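Local structure of glycerol-3-phosphate dehydrogenase [NAD(+)] 1 (Saccharomyces cerevisiae, 4FGW) at residues D234-I240 with E286-Y292; E275-F279 with D359-F363. The protein catalyses the NADH-dependent reduction of dihydroxyacetone phosphate to sn-glycerol 3-phosphate and drives glycerol production under hyperosmotic stress. One frame throughout, in Å; residues are numbered along the deposited sequence.

Contact 1. Residues D234-I240 with E286-Y292; sequences DVAGISI and ESREETY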
loop_
_atom_site.group_PDB
_atom_site.type_symbol
_atom_site.label_atom_id
_atom_site.label_comp_id
_atom_site.label_asym_id
_atom_site.label_seq_id
_atom_site.Cartn_x
_atom_site.Cartn_y
_atom_site.Cartn_z
ATOM N N ASP A 234 4.126 8.588 17.816
ATOM C CA ASP A 234 4.863 7.357 17.549
ATOM C C ASP A 234 6.184 7.503 16.777
ATOM O O ASP A 234 6.239 7.278 15.562
ATOM C CB ASP A 234 3.915 6.281 16.976
ATOM C CG ASP A 234 4.452 4.860 16.935
ATOM O OD1 ASP A 234 5.539 4.612 17.502
ATOM O OD2 ASP A 234 3.783 3.995 16.334
ATOM N N VAL A 235 7.263 7.855 17.518
ATOM C CA VAL A 235 8.634 8.007 17.016
ATOM C C VAL A 235 9.183 6.636 16.580
ATOM O O VAL A 235 9.865 6.552 15.560
ATOM C CB VAL A 235 9.567 8.744 18.037
ATOM C CG1 VAL A 235 11.023 8.744 17.586
ATOM C CG2 VAL A 235 9.093 10.172 18.292
ATOM N N ALA A 236 8.876 5.570 17.338
ATOM C CA ALA A 236 9.329 4.211 17.031
ATOM C C ALA A 236 8.771 3.679 15.688
ATOM O O ALA A 236 9.557 3.220 14.855
ATOM C CB ALA A 236 8.971 3.274 18.171
ATOM N N GLY A 237 7.448 3.790 15.485
ATOM C CA GLY A 237 6.743 3.339 14.282
ATOM C C GLY A 237 7.281 3.917 12.990
ATOM O O GLY A 237 7.641 3.163 12.081
ATOM N N ILE A 238 7.410 5.225 12.927
ATOM C CA ILE A 238 7.925 5.851 11.732
ATOM C C ILE A 238 9.380 5.528 11.409
ATOM O O ILE A 238 9.752 5.500 10.260
ATOM C CB ILE A 238 7.603 7.340 11.721
ATOM C CG1 ILE A 238 8.793 8.214 12.050
ATOM C CG2 ILE A 238 6.589 7.609 12.730
ATOM C CD1 ILE A 238 8.495 9.659 11.875
ATOM N N SER A 239 10.163 5.229 12.433
ATOM C CA SER A 239 11.571 4.830 12.316
ATOM C C SER A 239 11.839 3.432 11.776
ATOM O O SER A 239 12.740 3.268 10.952
ATOM C CB SER A 239 12.287 5.016 13.649
ATOM O OG SER A 239 12.057 6.316 14.165
ATOM N N ILE A 240 11.103 2.425 12.257
ATOM C CA ILE A 240 11.320 1.046 11.819
ATOM C C ILE A 240 10.959 0.792 10.358
ATOM O O ILE A 240 11.639 0.013 9.688
ATOM C CB ILE A 240 10.832 -0.031 12.823
ATOM C CG1 ILE A 240 9.315 -0.142 12.857
ATOM C CG2 ILE A 240 11.434 0.167 14.235
ATOM C CD1 ILE A 240 8.896 -1.478 12.568
ATOM N N GLU A 286 5.296 0.198 22.458
ATOM C CA GLU A 286 4.523 1.412 22.610
ATOM C C GLU A 286 4.144 1.963 21.236
ATOM O O GLU A 286 3.678 3.081 21.096
ATOM C CB GLU A 286 5.298 2.442 23.403
ATOM C CG GLU A 286 5.520 2.052 24.840
ATOM C CD GLU A 286 4.307 2.277 25.704
ATOM O OE1 GLU A 286 4.270 3.305 26.400
ATOM O OE2 GLU A 286 3.399 1.426 25.702
ATOM N N SER A 287 4.348 1.154 20.217
ATOM C CA SER A 287 4.108 1.572 18.862
ATOM C C SER A 287 2.684 1.304 18.457
ATOM O O SER A 287 2.158 0.249 18.759
ATOM C CB SER A 287 5.020 0.804 17.946
ATOM O OG SER A 287 5.298 1.563 16.823
ATOM N N ARG A 288 2.069 2.244 17.747
ATOM C CA ARG A 288 0.672 2.084 17.369
ATOM C C ARG A 288 0.597 1.454 15.992
ATOM O O ARG A 288 1.345 1.859 15.106
ATOM C CB ARG A 288 -0.031 3.451 17.378
ATOM C CG ARG A 288 -0.032 4.123 18.751
ATOM C CD ARG A 288 -0.824 5.413 18.772
ATOM N NE ARG A 288 -2.267 5.169 18.748
ATOM C CZ ARG A 288 -3.090 5.627 17.810
ATOM N NH1 ARG A 288 -2.626 6.371 16.811
ATOM N NH2 ARG A 288 -4.388 5.356 17.870
ATOM N N GLU A 289 -0.307 0.465 15.805
ATOM C CA GLU A 289 -0.548 -0.198 14.511
ATOM C C GLU A 289 -0.912 0.839 13.456
ATOM O O GLU A 289 -0.475 0.729 12.314
ATOM C CB GLU A 289 -1.705 -1.203 14.620
ATOM C CG GLU A 289 -1.292 -2.572 15.108
ATOM C CD GLU A 289 -2.307 -3.687 14.938
ATOM O OE1 GLU A 289 -2.667 -4.001 13.778
ATOM O OE2 GLU A 289 -2.685 -4.296 15.964
ATOM N N GLU A 290 -1.698 1.858 13.870
ATOM C CA GLU A 290 -2.215 2.986 13.101
ATOM C C GLU A 290 -1.147 3.694 12.298
ATOM O O GLU A 290 -1.359 3.972 11.125
ATOM C CB GLU A 290 -2.939 3.981 14.031
ATOM C CG GLU A 290 -4.320 3.519 14.482
ATOM C CD GLU A 290 -4.382 2.549 15.652
ATOM O OE1 GLU A 290 -5.515 2.209 16.061
ATOM O OE2 GLU A 290 -3.315 2.135 16.166
ATOM N N THR A 291 0.014 3.940 12.914
ATOM C CA THR A 291 1.180 4.602 12.325
ATOM C C THR A 291 1.597 3.951 11.004
ATOM O O THR A 291 1.853 4.653 10.025
ATOM C CB THR A 291 2.330 4.589 13.363
ATOM O OG1 THR A 291 1.856 5.164 14.581
ATOM C CG2 THR A 291 3.569 5.318 12.890
ATOM N N TYR A 292 1.651 2.614 10.990
ATOM C CA TYR A 292 2.084 1.816 9.847
ATOM C C TYR A 292 1.176 1.898 8.616
ATOM O O TYR A 292 1.689 1.947 7.501
ATOM C CB TYR A 292 2.328 0.366 10.278
ATOM C CG TYR A 292 3.318 0.251 11.415
ATOM C CD1 TYR A 292 4.684 0.197 11.170
ATOM C CD2 TYR A 292 2.890 0.210 12.739
ATOM C CE1 TYR A 292 5.604 0.126 12.212
ATOM C CE2 TYR A 292 3.801 0.128 13.791
ATOM C CZ TYR A 292 5.158 0.085 13.521
ATOM O OH TYR A 292 6.069 0.006 14.543
#
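The backbones of 234-240 and 286-292 come closest at G237 and S287, whose CA atoms are 5.6 Å apart, where the first turn of helix 235-257 meets the loop leading into helix 289-294. The polar centre is the carboxylate of D234, the N-cap residue of helix 235-257. With CG anti to the backbone N (chi1 -167°), the group turns its two oxygens to different tasks. D234 OD1 caps its own helix, accepting from G237 N at 2.9 Å. D234 OD2 takes three bonds from the other segment: S287 OG lies on its syn lone pair at 2.9 Å, T291 OG1 arrives on the anti side, also at 2.9 Å, and R288 N comes from above the carboxylate plane at 2.8 Å. Donors in and out of the plane should fix the rotation of this buried group and probably help to stabilise its negative charge. S287 OG in turn accepts a hydrogen bond from Y292 OH at 2.9 Å, which makes the tyrosine a second-shell partner of D234. Y292 OH also rests on G237 CA at 3.4 Å, while I240 CG1 meets the Y292 ring at its edge, in plane. The T291 CG2 methyl touches I238 CG2. This is an N-cap aspartate whose second oxygen ties the start of helix 235-257 to the loop and first turn of helix 289-294, within the all-helical C-terminal region.

Contact 2. Residues E275-F279 with D359-F363; sequences EIIRF and DFPLF
L362 N donates to E275 OE1 at 2.8 Å with an N-H...O angle of 163°, and the next amide in the first turn of helix 361-371, F363 N, reaches E275 OE2 at 3.0 Å. Each oxygen uses its syn lone pair, so the donors enter on the inner side of the carboxylate and hold it as a two-pronged acceptor. An extended chain beyond CG (chi2 -173°) carries the group from helix 261-283 to this helix start. Aromatic rings flank the chain. E275 CB sits over the face of the F363 ring, a CH-pi contact 4.0 Å from the centroid, and OE2 lies above the same face, offset toward the rim. The F360 side chain runs past E275 in the opposite direction, its ring plane steeply inclined to the carboxylate, and brings CE2 to 3.3 Å from E275 O, which lies at the ring's edge. One turn further along helix 261-283, F279 directs its edge at the face of F360, an edge-to-face pair with centroids 5.8 Å apart and planes at 63°. The F363 ring has F279 CD1 at its edge, and V347 of helix 340-354 touches both F279 and F363. At the exposed margin R278, bent at chi3, sends NH1 to D359 O at 2.8 Å, although the carbonyl oxygen is tilted out of the guanidinium plane. The buried acid is thus satisfied by main-chain amides at a helix N-terminus, where the helix dipole would probably add to the stabilisation of a negative charge, and the surrounding rings probably limit its movement.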
loop_
_atom_site.group_PDB
_atom_site.type_symbol
_atom_site.label_atom_id
_atom_site.label_comp_id
_atom_site.label_asym_id
_atom_site.label_seq_id
_atom_site.Cartn_x
_atom_site.Cartn_y
_atom_site.Cartn_z
ATOM N N GLU A 275 4.573 -7.714 8.511
ATOM C CA GLU A 275 5.821 -8.025 9.207
ATOM C C GLU A 275 6.472 -6.804 9.851
ATOM O O GLU A 275 7.061 -6.933 10.912
ATOM C CB GLU A 275 6.778 -8.826 8.323
ATOM C CG GLU A 275 6.348 -10.278 8.235
ATOM C CD GLU A 275 7.282 -11.241 7.541
ATOM O OE1 GLU A 275 6.793 -12.298 7.083
ATOM O OE2 GLU A 275 8.499 -10.956 7.470
ATOM N N ILE A 276 6.307 -5.616 9.243
ATOM C CA ILE A 276 6.785 -4.332 9.772
ATOM C C ILE A 276 5.972 -3.993 11.038
ATOM O O ILE A 276 6.557 -3.614 12.048
ATOM C CB ILE A 276 6.733 -3.210 8.687
ATOM C CG1 ILE A 276 7.713 -3.530 7.519
ATOM C CG2 ILE A 276 7.041 -1.829 9.303
ATOM C CD1 ILE A 276 7.622 -2.615 6.251
ATOM N N ILE A 277 4.634 -4.175 10.992
ATOM C CA ILE A 277 3.744 -3.942 12.141
ATOM C C ILE A 277 4.136 -4.864 13.298
ATOM O O ILE A 277 4.321 -4.395 14.425
ATOM C CB ILE A 277 2.240 -4.110 11.744
ATOM C CG1 ILE A 277 1.812 -3.028 10.731
ATOM C CG2 ILE A 277 1.323 -4.126 12.981
ATOM C CD1 ILE A 277 0.619 -3.369 9.853
ATOM N N ARG A 278 4.277 -6.168 12.999
ATOM C CA ARG A 278 4.625 -7.223 13.943
ATOM C C ARG A 278 5.971 -6.938 14.606
ATOM O O ARG A 278 6.077 -7.095 15.819
ATOM C CB ARG A 278 4.624 -8.584 13.229
ATOM C CG ARG A 278 4.760 -9.799 14.148
ATOM C CD ARG A 278 4.728 -11.104 13.369
ATOM N NE ARG A 278 3.490 -11.248 12.598
ATOM C CZ ARG A 278 3.426 -11.706 11.351
ATOM N NH1 ARG A 278 4.528 -12.093 10.720
ATOM N NH2 ARG A 278 2.259 -11.791 10.728
ATOM N N PHE A 279 6.976 -6.491 13.821
ATOM C CA PHE A 279 8.312 -6.153 14.310
ATOM C C PHE A 279 8.257 -4.964 15.265
ATOM O O PHE A 279 8.873 -5.008 16.333
ATOM C CB PHE A 279 9.286 -5.879 13.145
ATOM C CG PHE A 279 10.741 -5.802 13.552
ATOM C CD1 PHE A 279 11.571 -6.908 13.433
ATOM C CD2 PHE A 279 11.277 -4.626 14.070
ATOM C CE1 PHE A 279 12.910 -6.841 13.828
ATOM C CE2 PHE A 279 12.613 -4.562 14.467
ATOM C CZ PHE A 279 13.422 -5.667 14.336
ATOM N N ASP A 359 8.651 -16.091 13.333
ATOM C CA ASP A 359 7.613 -15.053 13.323
ATOM C C ASP A 359 7.661 -14.151 12.100
ATOM O O ASP A 359 6.662 -13.495 11.801
ATOM C CB ASP A 359 7.690 -14.184 14.593
ATOM C CG ASP A 359 7.561 -14.923 15.909
ATOM O OD1 ASP A 359 6.828 -15.936 15.956
ATOM O OD2 ASP A 359 8.153 -14.465 16.904
ATOM N N PHE A 360 8.816 -14.087 11.405
ATOM C CA PHE A 360 8.969 -13.218 10.236
ATOM C C PHE A 360 9.419 -14.001 8.982
ATOM O O PHE A 360 10.540 -13.794 8.509
ATOM C CB PHE A 360 9.891 -12.021 10.575
ATOM C CG PHE A 360 9.441 -11.236 11.789
ATOM C CD1 PHE A 360 9.852 -11.599 13.068
ATOM C CD2 PHE A 360 8.586 -10.151 11.656
ATOM C CE1 PHE A 360 9.413 -10.893 14.190
ATOM C CE2 PHE A 360 8.157 -9.440 12.777
ATOM C CZ PHE A 360 8.570 -9.817 14.037
ATOM N N PRO A 361 8.557 -14.892 8.415
ATOM C CA PRO A 361 8.976 -15.676 7.238
ATOM C C PRO A 361 9.439 -14.898 6.007
ATOM O O PRO A 361 10.359 -15.373 5.345
ATOM C CB PRO A 361 7.779 -16.590 6.953
ATOM C CG PRO A 361 6.637 -15.959 7.637
ATOM C CD PRO A 361 7.197 -15.280 8.844
ATOM N N LEU A 362 8.848 -13.713 5.709
ATOM C CA LEU A 362 9.274 -12.899 4.559
ATOM C C LEU A 362 10.667 -12.311 4.761
ATOM O O LEU A 362 11.500 -12.417 3.857
ATOM C CB LEU A 362 8.254 -11.821 4.170
ATOM C CG LEU A 362 8.655 -10.890 3.004
ATOM C CD1 LEU A 362 8.737 -11.654 1.671
ATOM C CD2 LEU A 362 7.721 -9.726 2.898
ATOM N N PHE A 363 10.932 -11.731 5.955
ATOM C CA PHE A 363 12.248 -11.190 6.322
ATOM C C PHE A 363 13.293 -12.304 6.249
ATOM O O PHE A 363 14.379 -12.084 5.709
ATOM C CB PHE A 363 12.230 -10.545 7.729
ATOM C CG PHE A 363 11.435 -9.265 7.911
ATOM C CD1 PHE A 363 11.195 -8.751 9.180
ATOM C CD2 PHE A 363 10.923 -8.576 6.813
ATOM C CE1 PHE A 363 10.453 -7.572 9.349
ATOM C CE2 PHE A 363 10.185 -7.397 6.986
ATOM C CZ PHE A 363 9.962 -6.902 8.252
#

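How the contacts relate
Contacts 1 and 2 are both mainly buried, with contact 2 farther from the chain centre, and their centres are 14 Å apart. Each sets a carboxylate at a helix start, but D234 caps its own helix and gathers two hydroxyls and one main-chain N-H, whereas E275 reaches across to another helix and is framed by phenylalanines. The two are joined directly: Y292 packs on I276 and I277, and I240 CD1 approaches I276 O at 3.2 Å. Helix 261-283, which carries 275-279, therefore lies between the segments of contact 1 and 359-363. Contact 1 adjoins I232 on outermost strand 227-232 of the large mixed sheet, consistent with a Rossmann-type domain; contact 2 belongs to the helical bundle, where I276 lies near K245, the probable proton acceptor.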